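Local coordinates for conjugal transfer protein (Escherichia coli, PDB 5WIO) that probably serves, as a VirB8-like inner-membrane component of a type IV secretion system, in conjugative plasmid transfer, here represented by its C-terminal NTF2-like domain, at residues Glu86-Lys91 against Phe108-Arg113; Thr35-His40 against Thr54-Met59; Glu42-Tyr47 against Lys80-Ser85. All blocks are in the same frame, centred on the assembly; numbering follows the deposited sequence.

Contact 1 of 3, residues Glu86-Lys91 against Phe108-Arg113; sequences ETTRVK and FTTVRR. With XXE (4-(1H-pyrrol-1-yl)pyridine-2-carboxylic acid), chain E.
Phe-108 and Lys-91 meet at one end of the antiparallel beta hairpin made by strands 86-98 and 103-114, whose short segments run at 162° to each other. Phe-108 places CB 3.2 Å from Lys-91 O, and its ring continues toward Trp-126 and helix 27-42. Thr-109 forms a hydrogen-bonded pair with Lys-91, each backbone N donating to the other's O, while its hydroxyl bonds to Asn-93. Thr-110 and Val-90 make a non-hydrogen-bonded pair: their CG2 methyls lie alongside each other, 3.7 Å apart, and Thr-110 OG1 is held by Trp-126. Val-111 pairs with Arg-89 through two backbone bonds, Arg-89 N to Val-111 O measuring 2.8 Å. The Arg-89 chain bends at its third torsion (chi3 48°), which brings the guanidinium beside Val-111, with CG1 in plane at its edge. Arg-112 instead runs out extended on the face of Thr-88, its CG 3.7 Å from Thr-88 OG1, to reach Glu-86. There Arg-112 NH2 makes a salt bridge with Glu-86 OE1 at 2.9 Å, arriving 55° above the carboxylate plane, and Arg-112 NE adds a weak bond to Glu-86 OE2. A leucine in place of Arg-112 would probably leave the Glu-86 carboxylate without its opposite charge and freer to turn. Arg-113 closes the ladder against Thr-87, whose OG1 bonds to Tyr-44 O, and its CB rests 3.8 Å from Thr-87 CG2.

Contact 2 of 3, residues Thr35-His40 against Thr54-Met59; sequences TQYVIH and TAVGLM. With XXE (4-(1H-pyrrol-1-yl)pyridine-2-carboxylic acid), chain E.
Ala-55 sets its CB over the centre of one face of the His-40 imidazole, a CH-pi contact 3.9 Å from the ring centroid and 11° off the normal. CG of His-40 stands anti to the carbonyl carbon (chi1 -81°), which swings the ring toward helix 49-58, and the second torsion sets its face to Ala-55. The two short helical segments keep their axes 9.5 Å apart, so the contact is made mainly by side chains.

Apolar contacts make up most of the remainder. Val-56 uses both branches: CG2 lies 3.9 Å from His-40 CB, and Val-56 CG1 is 4.0 Å from Tyr-37 CE1, the two side chains meeting nearly perpendicular. Tyr-37 reaches that far because its ring carbon CG is opposite the backbone N (chi1 -176°). Met-59 CB lies in the plane of the same ring at its edge, 3.9 Å from Tyr-37 CD1, the two side chains running antiparallel alongside one another; Met-59 O is 3.3 Å from Tyr-37 CE1.

Polar ends look elsewhere. Tyr-37 OH is hydrogen-bonded to Ser-60 OG, and His-40 ND1 to Asp-52 OD1, which, with Ala-55 on the face, is likely to restrict the imidazole's rotation. The bound acid brings its carboxylate to the C-terminal end of helix 27-42, OAN lying 3.1 Å from Ile-39 O.

In the NTF2-like fold the pair sits near the middle of the domain: Tyr-37 and Val-38 touch Met-130 of strand 124-134, Ile-39 touches Val-90 of strand 86-98, Val-56 packs on Tyr-68 of helix 62-69, and Met-59 on Val-146 of helix 141-146.

Contact 3 of 3, residues Glu42-Tyr47 against Lys80-Ser85; sequences ESYDFY and KVLGDS. With XXE (4-(1H-pyrrol-1-yl)pyridine-2-carboxylic acid), chain E.
Tyr-44 and Leu-82 form the close-fitting half of this contact. Leu-82 CD1 lies over one face of the tyrosine ring, offset toward the rim, in a CH-pi contact 3.6 Å from the centroid and 22° off the normal. The ring reaches this position because CG is anti to the backbone N (chi1 177°), carrying the phenol out to the turn. At its far end Tyr-44 OH donates to Gly-83 O at 2.7 Å, in the carbonyl plane and on a lone pair, so one side chain is held both across a face and at its hydroxyl.

Phe-46, though exposed, also lies against the Gly-83 peptide, its CD1 3.3 Å from Gly-83 O. One face of its ring covers the backbone N of Asp-84, and Phe-46 CD2 is 3.7 Å from Asp-84 CB. The Asp-84 carboxylate plane is turned only 18° from the Phe-46 ring plane. The loose side is the outer flank of Asp-84 and the exposed Tyr-47, which contributes little: Asp-84 OD2 lies in plane at its edge, 4.0 Å from Tyr-47 CE1. The charge of Asp-84 has a firmer mate in Arg-115, which makes a salt bridge to OD1.

On the ligand side, Ser-43 CB stands 3.4 Å from the pyrrole carbon CAB of the bound acid, and Asp-45 OD2 approaches its pyridine ring. The receiving element is a type II' beta turn from Leu-82 to Ser-85, with Gly-83 at the positive-phi corner and Leu-82 O accepting from both N and OG of Ser-85, and it links helix 78-81 to the first strand of the sheet.

Overall arrangement
From the N terminus, helix 27-42 supplies the first half of contact 2, and helix 49-58 returns to it, closing a short loop. Within that loop lies 42-47, which opens contact 3; its partner 80-85 arrives after helix 62-69, at the end of helix 78-81, so contacts 2 and 3 cross along the chain. Contact 1 follows in series, beginning directly after the turn of contact 3 and closing the first hairpin, strands 86-98 and 103-114. A probable backbone bond from Thr-88 N to Tyr-44 O joins contacts 3 and 1, while Val-38 packs on Phe-108, seating the helix of contact 2 on that hairpin. The bound acid lies beside all three, its placement against the strand less certain.

Contact 1 of 3, residues Glu86-Lys91 against Phe108-Arg113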
loop_
_atom_site.group_PDB
_atom_site.type_symbol
_atom_site.label_atom_id
_atom_site.label_comp_id
_atom_site.label_asym_id
_atom_site.label_seq_id
_atom_site.Cartn_x
_atom_site.Cartn_y
_atom_site.Cartn_z
ATOM N N GLU A 86 -22.372 -11.696 -11.227
ATOM C CA GLU A 86 -21.421 -12.329 -10.320
ATOM C C GLU A 86 -20.269 -11.393 -9.969
ATOM O O GLU A 86 -20.118 -10.328 -10.565
ATOM C CB GLU A 86 -20.872 -13.618 -10.936
ATOM C CG GLU A 86 -19.886 -13.397 -12.071
ATOM C CD GLU A 86 -19.311 -14.696 -12.604
ATOM O OE1 GLU A 86 -20.068 -15.476 -13.223
ATOM O OE2 GLU A 86 -18.103 -14.939 -12.403
ATOM N N THR A 87 -19.459 -11.800 -8.996
ATOM C CA THR A 87 -18.284 -11.034 -8.592
ATOM C C THR A 87 -17.221 -11.952 -7.994
ATOM O O THR A 87 -17.523 -13.066 -7.565
ATOM C CB THR A 87 -18.642 -9.940 -7.565
ATOM O OG1 THR A 87 -17.487 -9.137 -7.293
ATOM C CG2 THR A 87 -19.140 -10.563 -6.271
ATOM N N THR A 88 -15.988 -11.499 -8.033
ATOM C CA THR A 88 -14.927 -12.192 -7.385
ATOM C C THR A 88 -14.163 -11.222 -6.538
ATOM O O THR A 88 -13.617 -10.255 -7.010
ATOM C CB THR A 88 -14.003 -12.799 -8.409
ATOM O OG1 THR A 88 -14.731 -13.769 -9.139
ATOM C CG2 THR A 88 -12.873 -13.461 -7.749
ATOM N N ARG A 89 -14.116 -11.523 -5.264
ATOM C CA ARG A 89 -13.294 -10.791 -4.303
ATOM C C ARG A 89 -11.878 -11.356 -4.205
ATOM O O ARG A 89 -11.667 -12.553 -4.404
ATOM C CB ARG A 89 -13.966 -10.815 -2.929
ATOM C CG ARG A 89 -13.051 -10.476 -1.769
ATOM C CD ARG A 89 -13.794 -10.584 -0.448
ATOM N NE ARG A 89 -14.541 -11.834 -0.345
ATOM C CZ ARG A 89 -15.268 -12.186 0.712
ATOM N NH1 ARG A 89 -15.347 -11.381 1.764
ATOM N NH2 ARG A 89 -15.916 -13.342 0.719
ATOM N N VAL A 90 -10.913 -10.494 -3.895
ATOM C CA VAL A 90 -9.520 -10.914 -3.774
ATOM C C VAL A 90 -8.961 -10.665 -2.374
ATOM O O VAL A 90 -9.234 -9.635 -1.757
ATOM C CB VAL A 90 -8.629 -10.200 -4.810
ATOM C CG1 VAL A 90 -7.173 -10.229 -4.373
ATOM C CG2 VAL A 90 -8.795 -10.844 -6.178
ATOM N N LYS A 91 -8.175 -11.619 -1.881
ATOM C CA LYS A 91 -7.610 -11.546 -0.537
ATOM C C LYS A 91 -6.126 -11.910 -0.515
ATOM O O LYS A 91 -5.756 -13.054 -0.776
ATOM C CB LYS A 91 -8.379 -12.469 0.410
ATOM C CG LYS A 91 -7.682 -12.731 1.733
ATOM C CD LYS A 91 -7.615 -11.478 2.588
ATOM C CE LYS A 91 -6.959 -11.763 3.932
ATOM N NZ LYS A 91 -7.650 -12.863 4.665
ATOM N N PHE A 108 -2.480 -15.505 -2.538
ATOM C CA PHE A 108 -3.734 -14.804 -2.297
ATOM C C PHE A 108 -4.941 -15.721 -2.445
ATOM O O PHE A 108 -4.853 -16.797 -3.038
ATOM C CB PHE A 108 -3.867 -13.615 -3.249
ATOM C CG PHE A 108 -3.924 -14.004 -4.701
ATOM C CD1 PHE A 108 -2.767 -14.331 -5.391
ATOM C CD2 PHE A 108 -5.132 -14.036 -5.376
ATOM C CE1 PHE A 108 -2.817 -14.689 -6.725
ATOM C CE2 PHE A 108 -5.187 -14.388 -6.710
ATOM C CZ PHE A 108 -4.028 -14.716 -7.386
ATOM N N THR A 109 -6.070 -15.281 -1.899
ATOM C CA THR A 109 -7.317 -16.026 -1.989
ATOM C C THR A 109 -8.384 -15.224 -2.725
ATOM O O THR A 109 -8.458 -14.000 -2.595
ATOM C CB THR A 109 -7.845 -16.412 -0.594
ATOM O OG1 THR A 109 -6.930 -17.321 0.033
ATOM C CG2 THR A 109 -9.212 -17.077 -0.703
ATOM N N THR A 110 -9.204 -15.919 -3.503
ATOM C CA THR A 110 -10.289 -15.277 -4.231
ATOM C C THR A 110 -11.630 -15.892 -3.859
ATOM O O THR A 110 -11.780 -17.114 -3.832
ATOM C CB THR A 110 -10.089 -15.383 -5.755
ATOM O OG1 THR A 110 -9.898 -16.757 -6.118
ATOM C CG2 THR A 110 -8.876 -14.574 -6.192
ATOM N N VAL A 111 -12.603 -15.038 -3.567
ATOM C CA VAL A 111 -13.941 -15.496 -3.224
ATOM C C VAL A 111 -14.946 -15.039 -4.276
ATOM O O VAL A 111 -15.311 -13.864 -4.333
ATOM C CB VAL A 111 -14.383 -14.984 -1.842
ATOM C CG1 VAL A 111 -15.805 -15.428 -1.544
ATOM C CG2 VAL A 111 -13.429 -15.479 -0.763
ATOM N N ARG A 112 -15.381 -15.972 -5.117
ATOM C CA ARG A 112 -16.373 -15.671 -6.141
ATOM C C ARG A 112 -17.765 -15.587 -5.523
ATOM O O ARG A 112 -17.957 -15.917 -4.353
ATOM C CB ARG A 112 -16.345 -16.730 -7.247
ATOM C CG ARG A 112 -17.240 -16.413 -8.436
ATOM C CD ARG A 112 -17.596 -17.667 -9.213
ATOM N NE ARG A 112 -18.621 -17.400 -10.219
ATOM C CZ ARG A 112 -19.203 -18.336 -10.960
ATOM N NH1 ARG A 112 -18.864 -19.609 -10.811
ATOM N NH2 ARG A 112 -20.126 -17.997 -11.850
ATOM N N ARG A 113 -18.700 -15.068 -6.303
ATOM C CA ARG A 113 -20.095 -15.078 -5.928
ATOM C C ARG A 113 -20.942 -15.021 -7.182
ATOM O O ARG A 113 -20.520 -14.493 -8.212
ATOM C CB ARG A 113 -20.416 -13.891 -5.018
ATOM C CG ARG A 113 -21.896 -13.725 -4.714
ATOM C CD ARG A 113 -22.457 -14.954 -4.015
ATOM N NE ARG A 113 -23.739 -14.680 -3.374
ATOM C CZ ARG A 113 -24.689 -15.590 -3.185
ATOM N NH1 ARG A 113 -24.503 -16.839 -3.589
ATOM N NH2 ARG A 113 -25.826 -15.251 -2.592
HETATM O OAM XXE E . -9.590 -2.072 -6.506
HETATM C CAL XXE E . -10.262 -3.050 -6.926
HETATM O OAN XXE E . -9.748 -3.865 -7.736
HETATM C CAH XXE E . -11.687 -3.248 -6.455
HETATM C CAG XXE E . -12.216 -4.525 -6.356
HETATM N NAI XXE E . -12.448 -2.166 -6.125
HETATM C CAJ XXE E . -13.731 -2.336 -5.700
HETATM C CAK XXE E . -14.262 -3.612 -5.604
HETATM C CAF XXE E . -13.500 -4.695 -5.934
HETATM N NAA XXE E . -14.049 -5.999 -5.834
HETATM C CAB XXE E . -13.841 -7.052 -6.734
HETATM C CAC XXE E . -14.560 -8.153 -6.277
HETATM C CAD XXE E . -15.220 -7.783 -5.091
HETATM C CAE XXE E . -14.904 -6.457 -4.821
#

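Contact 2 of 3, residues Thr35-His40 against Thr54-Met59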
loop_
_atom_site.group_PDB
_atom_site.type_symbol
_atom_site.label_atom_id
_atom_site.label_comp_id
_atom_site.label_asym_id
_atom_site.label_seq_id
_atom_site.Cartn_x
_atom_site.Cartn_y
_atom_site.Cartn_z
ATOM N N THR A 35 0.701 -5.905 -4.704
ATOM C CA THR A 35 -0.592 -6.321 -4.170
ATOM C C THR A 35 -1.738 -5.624 -4.894
ATOM O O THR A 35 -2.740 -6.257 -5.230
ATOM C CB THR A 35 -0.705 -6.035 -2.663
ATOM O OG1 THR A 35 -0.421 -4.653 -2.413
ATOM C CG2 THR A 35 0.273 -6.899 -1.883
ATOM N N GLN A 36 -1.587 -4.324 -5.127
ATOM C CA GLN A 36 -2.590 -3.542 -5.843
ATOM C C GLN A 36 -2.861 -4.137 -7.220
ATOM O O GLN A 36 -4.010 -4.244 -7.647
ATOM C CB GLN A 36 -2.140 -2.087 -5.984
ATOM C CG GLN A 36 -2.170 -1.287 -4.691
ATOM C CD GLN A 36 -3.579 -1.003 -4.213
ATOM O OE1 GLN A 36 -4.180 0.006 -4.581
ATOM N NE2 GLN A 36 -4.114 -1.894 -3.387
ATOM N N TYR A 37 -1.788 -4.523 -7.905
ATOM C CA TYR A 37 -1.876 -5.110 -9.236
ATOM C C TYR A 37 -2.750 -6.358 -9.241
ATOM O O TYR A 37 -3.673 -6.478 -10.044
ATOM C CB TYR A 37 -0.475 -5.444 -9.758
ATOM C CG TYR A 37 -0.444 -5.968 -11.177
ATOM C CD1 TYR A 37 -0.336 -5.102 -12.256
ATOM C CD2 TYR A 37 -0.514 -7.331 -11.437
ATOM C CE1 TYR A 37 -0.303 -5.575 -13.552
ATOM C CE2 TYR A 37 -0.480 -7.815 -12.731
ATOM C CZ TYR A 37 -0.374 -6.931 -13.786
ATOM O OH TYR A 37 -0.340 -7.400 -15.080
ATOM N N VAL A 38 -2.450 -7.282 -8.333
ATOM C CA VAL A 38 -3.191 -8.534 -8.227
ATOM C C VAL A 38 -4.668 -8.290 -7.927
ATOM O O VAL A 38 -5.538 -8.998 -8.436
ATOM C CB VAL A 38 -2.599 -9.443 -7.132
ATOM C CG1 VAL A 38 -3.472 -10.674 -6.931
ATOM C CG2 VAL A 38 -1.176 -9.841 -7.493
ATOM N N ILE A 39 -4.949 -7.286 -7.103
ATOM C CA ILE A 39 -6.327 -6.954 -6.757
ATOM C C ILE A 39 -7.047 -6.372 -7.965
ATOM O O ILE A 39 -8.240 -6.597 -8.158
ATOM C CB ILE A 39 -6.403 -5.954 -5.591
ATOM C CG1 ILE A 39 -5.569 -6.444 -4.406
ATOM C CG2 ILE A 39 -7.850 -5.738 -5.171
ATOM C CD1 ILE A 39 -5.510 -5.462 -3.258
ATOM N N HIS A 40 -6.314 -5.619 -8.779
ATOM C CA HIS A 40 -6.877 -5.030 -9.986
ATOM C C HIS A 40 -7.143 -6.079 -11.056
ATOM O O HIS A 40 -8.169 -6.037 -11.736
ATOM C CB HIS A 40 -5.945 -3.956 -10.549
ATOM C CG HIS A 40 -6.060 -2.631 -9.863
ATOM N ND1 HIS A 40 -7.269 -2.005 -9.651
ATOM C CD2 HIS A 40 -5.116 -1.805 -9.354
ATOM C CE1 HIS A 40 -7.067 -0.855 -9.034
ATOM N NE2 HIS A 40 -5.768 -0.709 -8.842
ATOM N N THR A 54 -8.079 -0.256 -16.755
ATOM C CA THR A 54 -7.146 0.807 -17.110
ATOM C C THR A 54 -5.843 0.702 -16.328
ATOM O O THR A 54 -4.772 1.020 -16.842
ATOM C CB THR A 54 -7.764 2.196 -16.865
ATOM O OG1 THR A 54 -9.024 2.287 -17.540
ATOM C CG2 THR A 54 -6.839 3.291 -17.376
ATOM N N ALA A 55 -5.942 0.254 -15.081
ATOM C CA ALA A 55 -4.782 0.172 -14.201
ATOM C C ALA A 55 -3.812 -0.922 -14.636
ATOM O O ALA A 55 -2.599 -0.708 -14.667
ATOM C CB ALA A 55 -5.225 -0.057 -12.764
ATOM N N VAL A 56 -4.350 -2.091 -14.970
ATOM C CA VAL A 56 -3.528 -3.233 -15.358
ATOM C C VAL A 56 -2.754 -2.961 -16.643
ATOM O O VAL A 56 -1.629 -3.432 -16.812
ATOM C CB VAL A 56 -4.383 -4.501 -15.546
ATOM C CG1 VAL A 56 -3.508 -5.672 -15.967
ATOM C CG2 VAL A 56 -5.138 -4.825 -14.262
ATOM N N GLY A 57 -3.359 -2.197 -17.547
ATOM C CA GLY A 57 -2.718 -1.856 -18.803
ATOM C C GLY A 57 -1.499 -0.979 -18.600
ATOM O O GLY A 57 -0.443 -1.217 -19.188
ATOM N N LEU A 58 -1.649 0.039 -17.759
ATOM C CA LEU A 58 -0.566 0.975 -17.479
ATOM C C LEU A 58 0.533 0.341 -16.632
ATOM O O LEU A 58 1.701 0.718 -16.737
ATOM C CB LEU A 58 -1.107 2.223 -16.779
ATOM C CG LEU A 58 -1.906 3.202 -17.642
ATOM C CD1 LEU A 58 -2.458 4.340 -16.796
ATOM C CD2 LEU A 58 -1.035 3.739 -18.766
ATOM N N MET A 59 0.156 -0.618 -15.792
ATOM C CA MET A 59 1.111 -1.283 -14.915
ATOM C C MET A 59 1.618 -2.585 -15.525
ATOM O O MET A 59 1.987 -3.514 -14.804
ATOM C CB MET A 59 0.481 -1.564 -13.551
ATOM C CG MET A 59 0.006 -0.321 -12.818
ATOM S SD MET A 59 -0.719 -0.692 -11.210
ATOM C CE MET A 59 -1.181 0.949 -10.665
HETATM O OAM XXE E . -9.590 -2.072 -6.506
HETATM C CAL XXE E . -10.262 -3.050 -6.926
HETATM O OAN XXE E . -9.748 -3.865 -7.736
HETATM C CAH XXE E . -11.687 -3.248 -6.455
HETATM C CAG XXE E . -12.216 -4.525 -6.356
HETATM N NAI XXE E . -12.448 -2.166 -6.125
HETATM C CAJ XXE E . -13.731 -2.336 -5.700
HETATM C CAK XXE E . -14.262 -3.612 -5.604
HETATM C CAF XXE E . -13.500 -4.695 -5.934
HETATM N NAA XXE E . -14.049 -5.999 -5.834
HETATM C CAB XXE E . -13.841 -7.052 -6.734
HETATM C CAC XXE E . -14.560 -8.153 -6.277
HETATM C CAD XXE E . -15.220 -7.783 -5.091
HETATM C CAE XXE E . -14.904 -6.457 -4.821
#

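Contact 3 of 3, residues Glu42-Tyr47 against Lys80-Ser85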
loop_
_atom_site.group_PDB
_atom_site.type_symbol
_atom_site.label_atom_id
_atom_site.label_comp_id
_atom_site.label_asym_id
_atom_site.label_seq_id
_atom_site.Cartn_x
_atom_site.Cartn_y
_atom_site.Cartn_z
ATOM N N GLU A 42 -7.099 -9.619 -10.717
ATOM C CA GLU A 42 -7.759 -10.869 -10.347
ATOM C C GLU A 42 -9.155 -10.649 -9.769
ATOM O O GLU A 42 -9.912 -11.604 -9.595
ATOM C CB GLU A 42 -6.901 -11.653 -9.351
ATOM C CG GLU A 42 -5.558 -12.110 -9.906
ATOM C CD GLU A 42 -5.691 -13.037 -11.102
ATOM O OE1 GLU A 42 -6.822 -13.478 -11.404
ATOM O OE2 GLU A 42 -4.659 -13.324 -11.746
ATOM N N SER A 43 -9.499 -9.400 -9.473
ATOM C CA SER A 43 -10.830 -9.092 -8.963
ATOM C C SER A 43 -11.768 -8.719 -10.100
ATOM O O SER A 43 -11.345 -8.143 -11.102
ATOM C CB SER A 43 -10.782 -7.952 -7.943
ATOM O OG SER A 43 -9.811 -8.197 -6.944
ATOM N N TYR A 44 -13.042 -9.054 -9.940
ATOM C CA TYR A 44 -14.056 -8.618 -10.887
ATOM C C TYR A 44 -15.252 -8.002 -10.179
ATOM O O TYR A 44 -16.043 -8.699 -9.543
ATOM C CB TYR A 44 -14.525 -9.772 -11.772
ATOM C CG TYR A 44 -15.633 -9.353 -12.713
ATOM C CD1 TYR A 44 -15.357 -8.590 -13.841
ATOM C CD2 TYR A 44 -16.954 -9.699 -12.463
ATOM C CE1 TYR A 44 -16.363 -8.192 -14.700
ATOM C CE2 TYR A 44 -17.970 -9.306 -13.317
ATOM C CZ TYR A 44 -17.669 -8.554 -14.434
ATOM O OH TYR A 44 -18.674 -8.160 -15.286
ATOM N N ASP A 45 -15.369 -6.686 -10.296
ATOM C CA ASP A 45 -16.537 -5.970 -9.810
ATOM C C ASP A 45 -17.077 -5.106 -10.940
ATOM O O ASP A 45 -16.355 -4.279 -11.500
ATOM C CB ASP A 45 -16.194 -5.121 -8.587
ATOM C CG ASP A 45 -17.402 -4.397 -8.020
ATOM O OD1 ASP A 45 -18.542 -4.809 -8.316
ATOM O OD2 ASP A 45 -17.207 -3.416 -7.271
ATOM N N PHE A 46 -18.346 -5.312 -11.273
ATOM C CA PHE A 46 -18.967 -4.660 -12.421
ATOM C C PHE A 46 -18.897 -3.136 -12.337
ATOM O O PHE A 46 -18.988 -2.446 -13.352
ATOM C CB PHE A 46 -20.423 -5.113 -12.553
ATOM C CG PHE A 46 -21.149 -4.491 -13.709
ATOM C CD1 PHE A 46 -20.726 -4.713 -15.008
ATOM C CD2 PHE A 46 -22.255 -3.686 -13.498
ATOM C CE1 PHE A 46 -21.389 -4.143 -16.074
ATOM C CE2 PHE A 46 -22.925 -3.114 -14.562
ATOM C CZ PHE A 46 -22.491 -3.343 -15.851
ATOM N N TYR A 47 -18.716 -2.619 -11.127
ATOM C CA TYR A 47 -18.700 -1.179 -10.900
ATOM C C TYR A 47 -17.315 -0.564 -11.092
ATOM O O TYR A 47 -17.193 0.628 -11.377
ATOM C CB TYR A 47 -19.213 -0.866 -9.494
ATOM C CG TYR A 47 -20.715 -0.975 -9.356
ATOM C CD1 TYR A 47 -21.358 -2.200 -9.489
ATOM C CD2 TYR A 47 -21.489 0.145 -9.087
ATOM C CE1 TYR A 47 -22.730 -2.301 -9.364
ATOM C CE2 TYR A 47 -22.861 0.052 -8.959
ATOM C CZ TYR A 47 -23.477 -1.172 -9.098
ATOM O OH TYR A 47 -24.844 -1.264 -8.972
ATOM N N LYS A 80 -19.122 -7.886 -20.976
ATOM C CA LYS A 80 -20.341 -7.982 -21.771
ATOM C C LYS A 80 -21.155 -9.214 -21.392
ATOM O O LYS A 80 -22.380 -9.215 -21.502
ATOM C CB LYS A 80 -20.010 -8.018 -23.265
ATOM C CG LYS A 80 -19.215 -6.825 -23.765
ATOM C CD LYS A 80 -18.993 -6.908 -25.267
ATOM C CE LYS A 80 -18.115 -5.770 -25.764
ATOM N NZ LYS A 80 -16.766 -5.787 -25.131
ATOM N N VAL A 81 -20.468 -10.260 -20.945
ATOM C CA VAL A 81 -21.127 -11.513 -20.594
ATOM C C VAL A 81 -21.537 -11.553 -19.126
ATOM O O VAL A 81 -22.680 -11.872 -18.803
ATOM C CB VAL A 81 -20.226 -12.728 -20.894
ATOM C CG1 VAL A 81 -20.869 -14.005 -20.378
ATOM C CG2 VAL A 81 -19.951 -12.829 -22.385
ATOM N N LEU A 82 -20.602 -11.227 -18.238
ATOM C CA LEU A 82 -20.864 -11.282 -16.804
ATOM C C LEU A 82 -21.844 -10.210 -16.347
ATOM O O LEU A 82 -22.893 -10.516 -15.783
ATOM C CB LEU A 82 -19.560 -11.148 -16.014
ATOM C CG LEU A 82 -18.567 -12.305 -16.121
ATOM C CD1 LEU A 82 -17.494 -12.182 -15.050
ATOM C CD2 LEU A 82 -19.289 -13.638 -16.020
ATOM N N GLY A 83 -21.494 -8.951 -16.590
ATOM C CA GLY A 83 -22.272 -7.842 -16.076
ATOM C C GLY A 83 -22.170 -7.802 -14.564
ATOM O O GLY A 83 -21.071 -7.817 -14.008
ATOM N N ASP A 84 -23.315 -7.762 -13.893
ATOM C CA ASP A 84 -23.343 -7.770 -12.436
ATOM C C ASP A 84 -24.020 -9.038 -11.924
ATOM O O ASP A 84 -24.615 -9.047 -10.847
ATOM C CB ASP A 84 -24.056 -6.526 -11.904
ATOM C CG ASP A 84 -23.811 -6.302 -10.427
ATOM O OD1 ASP A 84 -22.737 -6.711 -9.935
ATOM O OD2 ASP A 84 -24.688 -5.719 -9.758
ATOM N N SER A 85 -23.928 -10.107 -12.706
ATOM C CA SER A 85 -24.518 -11.383 -12.318
ATOM C C SER A 85 -23.629 -12.120 -11.322
ATOM O O SER A 85 -24.075 -13.051 -10.653
ATOM C CB SER A 85 -24.767 -12.255 -13.550
ATOM O OG SER A 85 -23.561 -12.513 -14.248
HETATM O OAM XXE E . -9.590 -2.072 -6.506
HETATM C CAL XXE E . -10.262 -3.050 -6.926
HETATM O OAN XXE E . -9.748 -3.865 -7.736
HETATM C CAH XXE E . -11.687 -3.248 -6.455
HETATM C CAG XXE E . -12.216 -4.525 -6.356
HETATM N NAI XXE E . -12.448 -2.166 -6.125
HETATM C CAJ XXE E . -13.731 -2.336 -5.700
HETATM C CAK XXE E . -14.262 -3.612 -5.604
HETATM C CAF XXE E . -13.500 -4.695 -5.934
HETATM N NAA XXE E . -14.049 -5.999 -5.834
HETATM C CAB XXE E . -13.841 -7.052 -6.734
HETATM C CAC XXE E . -14.560 -8.153 -6.277
HETATM C CAD XXE E . -15.220 -7.783 -5.091
HETATM C CAE XXE E . -14.904 -6.457 -4.821
#